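PDB 2XTS: sulfite dehydrogenase from Paracoccus pantotrophus, which oxidises protein-bound sulfane sulfur as part of the Sox system, using a molybdenum cofactor and passing electrons on through heme c. Local coordinates for residues A[216-221]-A[259-264]; A[117-122]-A[141-146]; A[339-344]-A[373-378]; A[264-269]-A[350-355]. One frame throughout, in Å; residues are numbered along the deposited sequence. Where two conformers were deposited one is given.

Interaction 1. Residues A[216-221]-A[259-264]. With CO (cobalt (II) ion), chain G; MTE (phosphonic acidmono-(2-amino-5,6-dimercapto-4-oxo-3,7,8a,9,10,10a-hexahydro-4H-8-oxa-1,3,9,10-tetraaza-anthracen-7-ylmethyl)ester), chain E; 2MO (molybdenum (IV)oxide), chain F.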
# COMPACT_ATOMS: atom_id res chain seq x y z
N PRO A 216 2.17 12.12 14.05
CA PRO A 216 1.52 12.81 12.94
C PRO A 216 1.87 14.30 12.84
O PRO A 216 1.78 15.05 13.81
CB PRO A 216 0.06 12.58 13.20
CG PRO A 216 0.05 11.24 13.86
CD PRO A 216 1.20 11.29 14.78
N GLY A 217 2.32 14.68 11.66
CA GLY A 217 2.61 16.06 11.36
C GLY A 217 3.99 16.54 11.76
O GLY A 217 4.35 17.67 11.44
N TRP A 218 4.74 15.72 12.50
CA TRP A 218 6.02 16.13 13.07
C TRP A 218 7.18 15.52 12.27
O TRP A 218 7.04 14.50 11.59
CB TRP A 218 6.09 15.74 14.55
CG TRP A 218 5.29 16.62 15.46
CD1 TRP A 218 4.26 17.44 15.10
CD2 TRP A 218 5.49 16.83 16.86
NE1 TRP A 218 3.81 18.13 16.19
CE2 TRP A 218 4.55 17.78 17.28
CE3 TRP A 218 6.40 16.33 17.80
CZ2 TRP A 218 4.50 18.24 18.59
CZ3 TRP A 218 6.36 16.79 19.09
CH2 TRP A 218 5.41 17.73 19.48
N GLU A 219 8.32 16.21 12.32
CA GLU A 219 9.47 15.88 11.52
C GLU A 219 9.87 14.43 11.68
O GLU A 219 9.82 13.85 12.76
CB GLU A 219 10.63 16.85 11.86
CG GLU A 219 11.24 16.65 13.25
CD GLU A 219 12.17 17.78 13.70
OE1 GLU A 219 12.36 18.75 12.92
OE2 GLU A 219 12.68 17.70 14.84
N GLY A 220 10.30 13.86 10.56
CA GLY A 220 10.55 12.42 10.50
C GLY A 220 11.53 11.91 11.54
O GLY A 220 11.44 10.77 11.98
N ASN A 221 12.52 12.72 11.92
CA ASN A 221 13.46 12.26 12.93
C ASN A 221 12.79 11.78 14.21
O ASN A 221 13.33 10.91 14.90
CB ASN A 221 14.51 13.34 13.24
CG ASN A 221 15.58 12.84 14.19
OD1 ASN A 221 15.58 13.20 15.38
ND2 ASN A 221 16.42 11.93 13.72
N THR A 259 11.72 22.49 16.54
CA THR A 259 10.85 22.79 15.40
C THR A 259 10.27 21.46 15.00
O THR A 259 10.76 20.75 14.12
CB THR A 259 11.62 23.51 14.27
OG1 THR A 259 12.84 22.78 13.98
CG2 THR A 259 11.97 24.91 14.73
N TRP A 260 9.21 21.09 15.69
CA TRP A 260 8.64 19.77 15.54
C TRP A 260 7.74 19.66 14.31
O TRP A 260 7.82 18.69 13.56
CB TRP A 260 7.87 19.39 16.80
CG TRP A 260 8.72 19.35 18.03
CD1 TRP A 260 9.95 18.79 18.15
CD2 TRP A 260 8.37 19.85 19.33
NE1 TRP A 260 10.41 18.94 19.44
CE2 TRP A 260 9.45 19.57 20.19
CE3 TRP A 260 7.27 20.53 19.84
CZ2 TRP A 260 9.45 19.94 21.54
CZ3 TRP A 260 7.28 20.91 21.18
CH2 TRP A 260 8.35 20.61 22.01
N VAL A 261 6.84 20.62 14.11
CA VAL A 261 5.84 20.47 13.05
C VAL A 261 6.41 20.77 11.67
O VAL A 261 7.29 21.63 11.49
CB VAL A 261 4.51 21.27 13.28
CG1 VAL A 261 3.34 20.61 12.53
CG2 VAL A 261 4.12 21.32 14.72
N MET A 262 5.91 20.01 10.70
CA MET A 262 6.21 20.21 9.30
C MET A 262 5.10 21.08 8.69
O MET A 262 3.92 20.74 8.76
CB MET A 262 6.32 18.86 8.58
CG MET A 262 7.37 17.93 9.15
SD MET A 262 9.04 18.63 9.11
CE MET A 262 9.45 18.46 7.38
N ASP A 263 5.47 22.19 8.07
CA ASP A 263 4.48 23.14 7.56
C ASP A 263 3.94 22.75 6.17
O ASP A 263 4.52 21.91 5.46
CB ASP A 263 5.09 24.54 7.52
CG ASP A 263 5.42 25.10 8.89
OD1 ASP A 263 4.70 24.81 9.87
OD2 ASP A 263 6.39 25.87 8.98
N ALA A 264 2.84 23.38 5.77
CA ALA A 264 2.19 23.08 4.51
C ALA A 264 3.14 23.19 3.34
O ALA A 264 3.91 24.14 3.23
CB ALA A 264 0.98 23.99 4.29
CO CO G . 12.69 20.77 13.28
N1 MTE E . 14.92 5.81 14.33
C2 MTE E . 16.05 5.22 14.70
N2 MTE E . 16.03 4.34 15.72
N3 MTE E . 17.22 5.47 14.07
C4 MTE E . 17.33 6.34 13.03
O4 MTE E . 18.44 6.50 12.50
N5 MTE E . 16.11 8.01 11.61
C6 MTE E . 15.01 8.94 11.76
C7 MTE E . 13.65 8.30 11.98
N8 MTE E . 13.73 7.31 13.02
C9 MTE E . 16.13 7.04 12.59
C10 MTE E . 14.90 6.73 13.32
C1' MTE E . 14.91 9.93 10.61
S1' MTE E . 16.06 11.24 10.52
C2' MTE E . 13.90 9.87 9.71
S2' MTE E . 13.67 11.09 8.52
C3' MTE E . 12.92 8.72 9.77
O3' MTE E . 13.24 7.71 10.75
C4' MTE E . 12.87 8.00 8.44
O4' MTE E . 11.87 6.97 8.48
P MTE E . 11.98 5.85 7.34
O1P MTE E . 11.79 6.72 6.06
O2P MTE E . 13.33 5.22 7.34
O3P MTE E . 10.81 4.95 7.57
MO 2MO F . 15.17 12.85 9.03
OT1 2MO F . 14.25 14.07 9.98
OT2 2MO F . 17.07 13.29 8.86
O HOH W 1 13.45 20.22 15.22
O HOH W 2 14.66 20.97 12.53
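E219 and T259 meet at a cobalt ion, to which the glutamate gives OE1 and the threonine both OG1 and its carbonyl O, each at 2.1 Å from CO. Threonine suits the place because its hydroxyl lies between the backbone N and the carbonyl carbon (chi1 49°), so that one residue chelates the metal with two oxygens; OG1 is also hydrogen-bonded to D248. H369 and two waters supply the other ligands. The second carboxylate oxygen, E219 OE2, accepts a hydrogen bond at 2.7 Å from one cobalt-bound water and also pairs with R181.

Two backbone hydrogen bonds flank the single bridge between W218 and V261. M262 N donates to G217 O at 2.9 Å, almost straight at 172°, and E219 N donates to W260 O at 2.8 Å. G217 has a positive phi, which glycine adopts without strain.

The aromatic part is an offset stack: the six-membered ring of W218 and the five-membered ring of W260 have centroids 4.5 Å apart and planes 15° from parallel. W260 CB sits over the centre of the same W218 ring, a CH-pi contact of 3.5 Å to its centroid. M262 SD packs on E219 CB at 3.6 Å.

The contact joins the molybdopterin-binding domain to the dimerisation domain. G220 and N221 line the molybdenum pocket, N221 N making a weak hydrogen bond to OT1. Both tryptophans also lean on P184 of strand 181-184, M262 rests on F117 and E119 of strand 112-119, and G220 bonds to the backbone of E119.

Interaction 2. Residues A[117-122]-A[141-146]. With 2MO (molybdenum (IV)oxide), chain F; MTE (phosphonic acidmono-(2-amino-5,6-dimercapto-4-oxo-3,7,8a,9,10,10a-hexahydro-4H-8-oxa-1,3,9,10-tetraaza-anthracen-7-ylmethyl)ester), chain E.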
# COMPACT_ATOMS: atom_id res chain seq x y z
N PHE A 117 1.87 11.21 6.78
CA PHE A 117 3.11 11.36 6.09
C PHE A 117 4.28 11.45 7.07
O PHE A 117 4.19 12.10 8.12
CB PHE A 117 3.10 12.61 5.16
CG PHE A 117 3.17 13.95 5.87
CD1 PHE A 117 4.37 14.47 6.33
CD2 PHE A 117 2.01 14.68 6.09
CE1 PHE A 117 4.42 15.68 6.99
CE2 PHE A 117 2.07 15.86 6.75
CZ PHE A 117 3.27 16.37 7.21
N CYS A 118 5.37 10.78 6.70
CA CYS A 118 6.65 10.88 7.40
C CYS A 118 7.58 11.63 6.47
O CYS A 118 7.96 11.09 5.44
CB CYS A 118 7.20 9.48 7.68
SG CYS A 118 8.80 9.49 8.50
N GLU A 119 7.85 12.91 6.78
CA GLU A 119 8.71 13.75 5.97
C GLU A 119 9.98 14.04 6.76
O GLU A 119 9.92 14.58 7.87
CB GLU A 119 8.05 15.05 5.54
CG GLU A 119 8.93 15.86 4.62
CD GLU A 119 8.35 17.19 4.17
OE1 GLU A 119 7.41 17.71 4.82
OE2 GLU A 119 8.90 17.70 3.15
N CYS A 120 11.12 13.68 6.21
CA CYS A 120 12.38 14.03 6.86
C CYS A 120 12.48 15.56 6.98
O CYS A 120 12.15 16.29 6.07
CB CYS A 120 13.54 13.51 6.04
SG CYS A 120 15.16 13.77 6.83
N ALA A 121 12.96 16.02 8.13
CA ALA A 121 13.17 17.43 8.38
C ALA A 121 14.02 18.05 7.28
O ALA A 121 13.86 19.25 6.97
CB ALA A 121 13.88 17.61 9.71
N ALA A 122 14.95 17.25 6.75
CA ALA A 122 15.91 17.69 5.73
C ALA A 122 15.38 17.65 4.30
O ALA A 122 16.14 17.93 3.38
CB ALA A 122 17.21 16.88 5.87
N GLY A 141 11.67 13.96 -2.26
CA GLY A 141 11.37 12.56 -2.04
C GLY A 141 11.78 11.94 -0.71
O GLY A 141 11.66 10.74 -0.55
N MET A 142 12.22 12.73 0.26
CA MET A 142 12.41 12.21 1.62
C MET A 142 11.06 12.25 2.34
O MET A 142 10.87 12.96 3.33
CB MET A 142 13.46 13.01 2.42
CG MET A 142 14.76 13.27 1.76
SD MET A 142 15.80 14.16 2.97
CE MET A 142 17.10 14.79 1.91
N ILE A 143 10.10 11.47 1.83
CA ILE A 143 8.78 11.43 2.37
C ILE A 143 8.13 10.11 1.99
O ILE A 143 8.39 9.56 0.91
CB ILE A 143 7.94 12.63 1.80
CG1 ILE A 143 6.64 12.82 2.57
CG2 ILE A 143 7.67 12.51 0.29
CD1 ILE A 143 6.08 14.23 2.39
N HIS A 144 7.26 9.63 2.85
CA HIS A 144 6.38 8.51 2.53
C HIS A 144 5.07 8.68 3.30
O HIS A 144 4.98 9.49 4.21
CB HIS A 144 7.04 7.12 2.72
CG HIS A 144 7.53 6.78 4.08
ND1 HIS A 144 6.72 6.74 5.19
CD2 HIS A 144 8.74 6.30 4.47
CE1 HIS A 144 7.43 6.30 6.22
NE2 HIS A 144 8.66 6.03 5.81
N ASN A 145 4.06 7.92 2.90
CA ASN A 145 2.71 8.07 3.43
C ASN A 145 2.07 6.71 3.48
O ASN A 145 1.87 6.09 2.48
CB ASN A 145 1.92 9.02 2.53
CG ASN A 145 0.54 9.39 3.07
OD1 ASN A 145 -0.49 8.89 2.57
ND2 ASN A 145 0.50 10.30 3.98
N MET A 146 1.79 6.26 4.68
CA MET A 146 1.29 4.91 4.91
C MET A 146 0.11 4.92 5.88
O MET A 146 -0.07 5.83 6.70
CB MET A 146 2.39 4.00 5.46
CG MET A 146 3.65 4.05 4.64
SD MET A 146 4.80 2.75 5.12
CE MET A 146 6.19 3.17 4.06
MO 2MO F . 15.17 12.85 9.03
OT1 2MO F . 14.25 14.07 9.98
OT2 2MO F . 17.07 13.29 8.86
N1 MTE E . 14.92 5.81 14.33
C2 MTE E . 16.05 5.22 14.70
N2 MTE E . 16.03 4.34 15.72
N3 MTE E . 17.22 5.47 14.07
C4 MTE E . 17.33 6.34 13.03
O4 MTE E . 18.44 6.50 12.50
N5 MTE E . 16.11 8.01 11.61
C6 MTE E . 15.01 8.94 11.76
C7 MTE E . 13.65 8.30 11.98
N8 MTE E . 13.73 7.31 13.02
C9 MTE E . 16.13 7.04 12.59
C10 MTE E . 14.90 6.73 13.32
C1' MTE E . 14.91 9.93 10.61
S1' MTE E . 16.06 11.24 10.52
C2' MTE E . 13.90 9.87 9.71
S2' MTE E . 13.67 11.09 8.52
C3' MTE E . 12.92 8.72 9.77
O3' MTE E . 13.24 7.71 10.75
C4' MTE E . 12.87 8.00 8.44
O4' MTE E . 11.87 6.97 8.48
P MTE E . 11.98 5.85 7.34
O1P MTE E . 11.79 6.72 6.06
O2P MTE E . 13.33 5.22 7.34
O3P MTE E . 10.81 4.95 7.57
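The molybdenum site of this sulfite oxidase-type domain is built on an antiparallel pair of strands, 112-119 and 143-152, in which C118 and H144 form a hydrogen-bonded pair. C118 N donates to H144 O at 2.8 Å, and H144 N returns a bond to C118 O at 3.1 Å. The pairing runs on past the strand end, where C120 N reaches M142 O at 3.0 Å; M142 centres an inverse gamma turn, and its CB packs 3.7 Å from C120 CB.

C118 and H144 point to the cofactor side of the sheet, where C118 CB lies 3.5 Å from H144 CE1. The cysteine is small enough for the imidazole to lie against its CB; the ring's CG stands between its own backbone N and carbonyl carbon (chi1 60°). From there NE2 donates to the cofactor phosphate oxygen O3P at 3.0 Å, at 177° and in the ring plane. On the other side, I143 CD1 touches E119 CB at 3.8 Å, crossing it obliquely, while the carboxylate continues to W291 and K265.

C120 carries its sulfur to the metal: SG binds molybdenum at 2.4 Å, beside S1' and S2' of the pterin. The next residue, A121, donates its backbone N to the molybdenum-bound oxygen OT1.

Three soft sulfur donors thus hold the molybdenum, one protein thiolate and two dithiolene sulfurs. Through C120 and H144 the two strands grip the cofactor at its metal and at its anionic end. The phosphate would probably also make a protonated H144 imidazole easier to keep.

Interaction 3. Residues A[339-344]-A[373-378]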
# COMPACT_ATOMS: atom_id res chain seq x y z
N LEU A 339 6.47 28.13 -16.44
CA LEU A 339 7.10 28.08 -15.13
C LEU A 339 6.05 27.56 -14.17
O LEU A 339 5.21 28.31 -13.66
CB LEU A 339 7.63 29.45 -14.72
CG LEU A 339 8.86 29.93 -15.50
CD1 LEU A 339 9.05 31.42 -15.26
CD2 LEU A 339 10.12 29.13 -15.15
N LEU A 340 6.10 26.26 -13.92
CA LEU A 340 5.07 25.61 -13.11
C LEU A 340 5.37 25.77 -11.64
O LEU A 340 6.50 25.55 -11.21
CB LEU A 340 4.98 24.11 -13.41
CG LEU A 340 4.70 23.67 -14.84
CD1 LEU A 340 4.72 22.16 -14.91
CD2 LEU A 340 3.38 24.23 -15.33
N GLN A 341 4.34 26.08 -10.86
CA GLN A 341 4.43 26.12 -9.41
C GLN A 341 3.14 25.61 -8.80
O GLN A 341 2.06 25.75 -9.40
CB GLN A 341 4.63 27.55 -8.92
CG GLN A 341 5.91 28.22 -9.37
CD GLN A 341 6.08 29.60 -8.78
OE1 GLN A 341 5.11 30.25 -8.41
NE2 GLN A 341 7.34 30.03 -8.68
N SER A 342 3.24 25.05 -7.60
CA SER A 342 2.09 24.72 -6.81
C SER A 342 2.22 25.36 -5.43
O SER A 342 3.33 25.51 -4.89
CB SER A 342 1.89 23.22 -6.72
OG SER A 342 2.99 22.55 -6.13
N ARG A 343 1.07 25.73 -4.87
CA ARG A 343 1.02 26.43 -3.58
C ARG A 343 -0.11 25.84 -2.74
O ARG A 343 -1.29 25.99 -3.09
CB ARG A 343 0.79 27.92 -3.81
CG ARG A 343 0.71 28.79 -2.59
CD ARG A 343 0.49 30.24 -3.02
NE ARG A 343 -0.83 30.46 -3.61
CZ ARG A 343 -1.24 31.59 -4.19
NH1 ARG A 343 -0.40 32.61 -4.32
NH2 ARG A 343 -2.47 31.69 -4.67
N ALA A 344 0.25 25.16 -1.65
CA ALA A 344 -0.72 24.55 -0.75
C ALA A 344 -1.29 25.52 0.27
O ALA A 344 -0.60 26.43 0.72
CB ALA A 344 -0.09 23.40 -0.01
N ILE A 373 7.91 27.05 -2.21
CA ILE A 373 7.31 26.71 -3.50
C ILE A 373 8.39 26.31 -4.48
O ILE A 373 9.38 27.02 -4.66
CB ILE A 373 6.48 27.91 -4.05
CG1 ILE A 373 5.23 28.14 -3.19
CG2 ILE A 373 6.11 27.76 -5.51
CD1 ILE A 373 4.53 29.48 -3.48
N GLN A 374 8.19 25.17 -5.11
CA GLN A 374 9.06 24.64 -6.15
C GLN A 374 8.61 25.15 -7.53
O GLN A 374 7.42 25.19 -7.82
CB GLN A 374 8.97 23.10 -6.13
CG GLN A 374 9.78 22.42 -7.23
CD GLN A 374 11.28 22.62 -7.10
OE1 GLN A 374 11.96 23.16 -8.00
NE2 GLN A 374 11.81 22.22 -5.99
N THR A 375 9.57 25.51 -8.37
CA THR A 375 9.31 25.94 -9.73
C THR A 375 9.92 24.94 -10.70
O THR A 375 11.07 24.53 -10.54
CB THR A 375 9.96 27.29 -10.01
OG1 THR A 375 9.54 28.24 -9.01
CG2 THR A 375 9.60 27.84 -11.39
N TRP A 376 9.14 24.55 -11.71
CA TRP A 376 9.67 23.79 -12.84
C TRP A 376 9.64 24.65 -14.11
O TRP A 376 8.58 25.21 -14.47
CB TRP A 376 8.85 22.54 -13.17
CG TRP A 376 8.68 21.54 -12.08
CD1 TRP A 376 7.50 20.95 -11.74
CD2 TRP A 376 9.67 20.97 -11.19
NE1 TRP A 376 7.68 20.07 -10.72
CE2 TRP A 376 9.01 20.06 -10.36
CE3 TRP A 376 11.06 21.12 -11.05
CZ2 TRP A 376 9.66 19.34 -9.38
CZ3 TRP A 376 11.71 20.39 -10.08
CH2 TRP A 376 11.02 19.52 -9.26
N TRP A 377 10.77 24.72 -14.78
CA TRP A 377 10.82 25.33 -16.11
C TRP A 377 10.56 24.27 -17.16
O TRP A 377 11.37 23.38 -17.35
CB TRP A 377 12.18 26.00 -16.32
CG TRP A 377 12.37 26.67 -17.64
CD1 TRP A 377 11.44 27.28 -18.40
CD2 TRP A 377 13.62 26.84 -18.31
NE1 TRP A 377 12.02 27.83 -19.53
CE2 TRP A 377 13.36 27.59 -19.48
CE3 TRP A 377 14.93 26.47 -18.02
CZ2 TRP A 377 14.37 27.93 -20.39
CZ3 TRP A 377 15.94 26.81 -18.93
CH2 TRP A 377 15.65 27.53 -20.09
N VAL A 378 9.40 24.37 -17.81
CA VAL A 378 9.06 23.49 -18.93
C VAL A 378 9.48 24.20 -20.20
O VAL A 378 9.01 25.29 -20.50
CB VAL A 378 7.55 23.18 -18.98
CG1 VAL A 378 7.20 22.27 -20.17
CG2 VAL A 378 7.08 22.53 -17.68
O HOH W 3 6.99 23.17 -9.64
O HOH W 4 5.62 23.93 -4.44
O HOH W 5 5.63 22.33 -7.52
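L340 and W376 form the hydrogen-bonded pair of strands 338-346 and 375-378, antiparallel neighbours in the sheet of the E-set dimerisation domain, whose axes over these short segments approach to 4.5 Å at 154°. L340 N donates to W376 O at 2.7 Å and W376 N to L340 O at 2.9 Å, each donor lying in the carbonyl plane of its acceptor. Past the Q341-T375 pair, toward R343 and I373, the chains diverge, until the CA atoms of R343 and I373 are 6.3 Å apart. One water bridges them there, donating to S342 O at 2.8 Å and accepting from Q374 N; another adds a second donor to L340 O and ties it to Q374 O.

On one face of the sheet Q341 and T375 run side by side, pointing the same way. An extended chain (chi2 -177°) brings the glutamine amide level with the threonine hydroxyl, where NE2 donates to T375 OG1 at 2.9 Å and 161°, near the amide plane. Glutamine suits the spot because its length serves twice: CD also packs 3.8 Å from I373 CG2, the side chains crossing at about a right angle. Shortening Q341 to an alanine would probably leave T375 OG1 without this donor and I373 CG2 without the cover of CD. L339 CD2 lies against W377 CB; on the other face L340 CD1 meets V378 CG2.

Direct bonds thus fasten the strands at L340-W376 and Q341-T375, and water joins them where they part. The separation leaves S342 N 4.2 Å from Q374 O, too far to bond, so it is buried without a partner.

Interaction 4. Residues A[264-269]-A[350-355]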
# COMPACT_ATOMS: atom_id res chain seq x y z
N ALA A 264 2.84 23.38 5.77
CA ALA A 264 2.19 23.08 4.51
C ALA A 264 3.14 23.19 3.34
O ALA A 264 3.91 24.14 3.23
CB ALA A 264 0.98 23.99 4.29
N LYS A 265 3.05 22.20 2.45
CA LYS A 265 4.01 22.05 1.40
C LYS A 265 3.34 21.35 0.21
O LYS A 265 2.34 20.67 0.36
CB LYS A 265 5.17 21.21 1.93
CG LYS A 265 6.39 21.14 1.07
CD LYS A 265 7.55 20.58 1.87
CE LYS A 265 8.76 20.29 1.02
NZ LYS A 265 9.95 19.89 1.84
N SER A 266 3.93 21.49 -0.95
CA SER A 266 3.45 20.81 -2.15
C SER A 266 4.53 20.71 -3.18
O SER A 266 5.50 21.48 -3.17
CB SER A 266 2.26 21.52 -2.79
OG SER A 266 2.64 22.75 -3.39
N VAL A 267 4.33 19.81 -4.12
CA VAL A 267 5.19 19.69 -5.28
C VAL A 267 4.41 19.07 -6.43
O VAL A 267 3.64 18.14 -6.22
CB VAL A 267 6.50 18.88 -5.00
CG1 VAL A 267 6.21 17.43 -4.56
CG2 VAL A 267 7.44 18.93 -6.21
N ILE A 268 4.61 19.60 -7.63
CA ILE A 268 4.14 19.00 -8.87
C ILE A 268 5.07 17.83 -9.22
O ILE A 268 6.26 18.01 -9.44
CB ILE A 268 4.08 20.05 -10.00
CG1 ILE A 268 2.95 21.05 -9.69
CG2 ILE A 268 3.84 19.37 -11.34
CD1 ILE A 268 3.01 22.35 -10.53
N THR A 269 4.51 16.63 -9.26
CA THR A 269 5.30 15.43 -9.56
C THR A 269 5.37 15.15 -11.05
O THR A 269 6.30 14.49 -11.49
CB THR A 269 4.76 14.22 -8.78
OG1 THR A 269 3.37 14.02 -9.09
CG2 THR A 269 4.86 14.48 -7.29
N TYR A 350 -2.87 28.90 6.61
CA TYR A 350 -1.48 28.97 6.17
C TYR A 350 -1.35 28.65 4.68
O TYR A 350 -1.85 27.60 4.22
CB TYR A 350 -0.64 28.01 7.01
CG TYR A 350 0.84 28.01 6.73
CD1 TYR A 350 1.36 27.33 5.63
CD2 TYR A 350 1.74 28.60 7.60
CE1 TYR A 350 2.72 27.31 5.38
CE2 TYR A 350 3.10 28.57 7.38
CZ TYR A 350 3.59 27.91 6.27
OH TYR A 350 4.96 27.86 6.01
N VAL A 351 -0.65 29.53 3.97
CA VAL A 351 -0.37 29.42 2.56
C VAL A 351 1.12 29.17 2.38
O VAL A 351 1.97 29.93 2.86
CB VAL A 351 -0.75 30.70 1.81
CG1 VAL A 351 -0.46 30.54 0.32
CG2 VAL A 351 -2.22 31.06 2.09
N GLN A 352 1.44 28.07 1.71
CA GLN A 352 2.82 27.73 1.42
C GLN A 352 3.60 28.93 0.88
O GLN A 352 3.22 29.51 -0.12
CB GLN A 352 2.86 26.58 0.40
CG GLN A 352 4.24 26.00 0.18
CD GLN A 352 4.27 25.00 -0.97
OE1 GLN A 352 3.25 24.70 -1.57
NE2 GLN A 352 5.46 24.48 -1.27
N PRO A 353 4.74 29.26 1.51
CA PRO A 353 5.52 30.42 1.10
C PRO A 353 6.47 30.14 -0.05
O PRO A 353 6.84 28.98 -0.29
CB PRO A 353 6.32 30.76 2.37
CG PRO A 353 6.58 29.44 2.99
CD PRO A 353 5.28 28.68 2.76
N THR A 354 6.93 31.19 -0.71
CA THR A 354 8.04 31.06 -1.63
C THR A 354 9.35 30.82 -0.88
O THR A 354 9.47 31.12 0.31
CB THR A 354 8.23 32.30 -2.51
OG1 THR A 354 8.55 33.43 -1.69
CG2 THR A 354 7.00 32.56 -3.35
N LYS A 355 10.33 30.29 -1.59
CA LYS A 355 11.70 30.13 -1.06
C LYS A 355 12.23 31.49 -0.59
O LYS A 355 12.83 31.62 0.49
CB LYS A 355 12.65 29.53 -2.11
CG LYS A 355 12.26 28.14 -2.64
CD LYS A 355 13.21 27.67 -3.74
CE LYS A 355 14.41 26.96 -3.10
NZ LYS A 355 15.41 26.34 -4.05
O HOH W 4 5.62 23.93 -4.44
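The amide oxygen OE1 of Q352 is gripped by two donors, S266 OG and the backbone N of A344. S266 OG donates at 2.7 Å, meeting a lone pair of OE1 in the carbonyl plane with a C=O...donor angle of 133°. The contact ties strand 265-270, at one end of the main sheet of the E-set (immunoglobulin-like) dimerisation domain, to the loop leading into helix 355-362.

An extended chain (chi1 -171°, chi2 -172°) lets the glutamine amide reach S266. Its other amide atom, NE2, donates to N371 O and makes a weak bond of 3.2 Å to a water. That water in turn donates to S266 O at 2.8 Å, so both halves of the amide are linked to the one serine. Serine fits here because its short hydroxyl can serve Q352 and also pair with S342 OG. A leucine at Q352 would remove the amide and would probably leave S266 OG and the A344 N-H without their acceptor and N371 O without this donor.

The stem of Q352 contributes as well, CG lying 3.6 Å from A264 O. Y350, whose hydroxyl bonds to N371, sets its ring carbon CD1 at 3.6 Å from the methyl CB of A264.

From the N terminus, interaction 2 comes first, closing an 18-residue loop between two strands of the molybdopterin domain. Interaction 1 follows in series, closing 37 residues and joining that domain to the dimerisation domain across a cobalt site; both contacts touch the cofactor, and G220 N reaches E119 O. A264 ends interaction 1 and begins interaction 4, which closes 80 residues, about half of them strand. Interaction 3 crosses interaction 4, because segment 339-344 lies inside that loop while 373-378 lies beyond it. S342 meets S266 and one water belongs to both. The salt bridge of E119 with K265 links interactions 2 and 4.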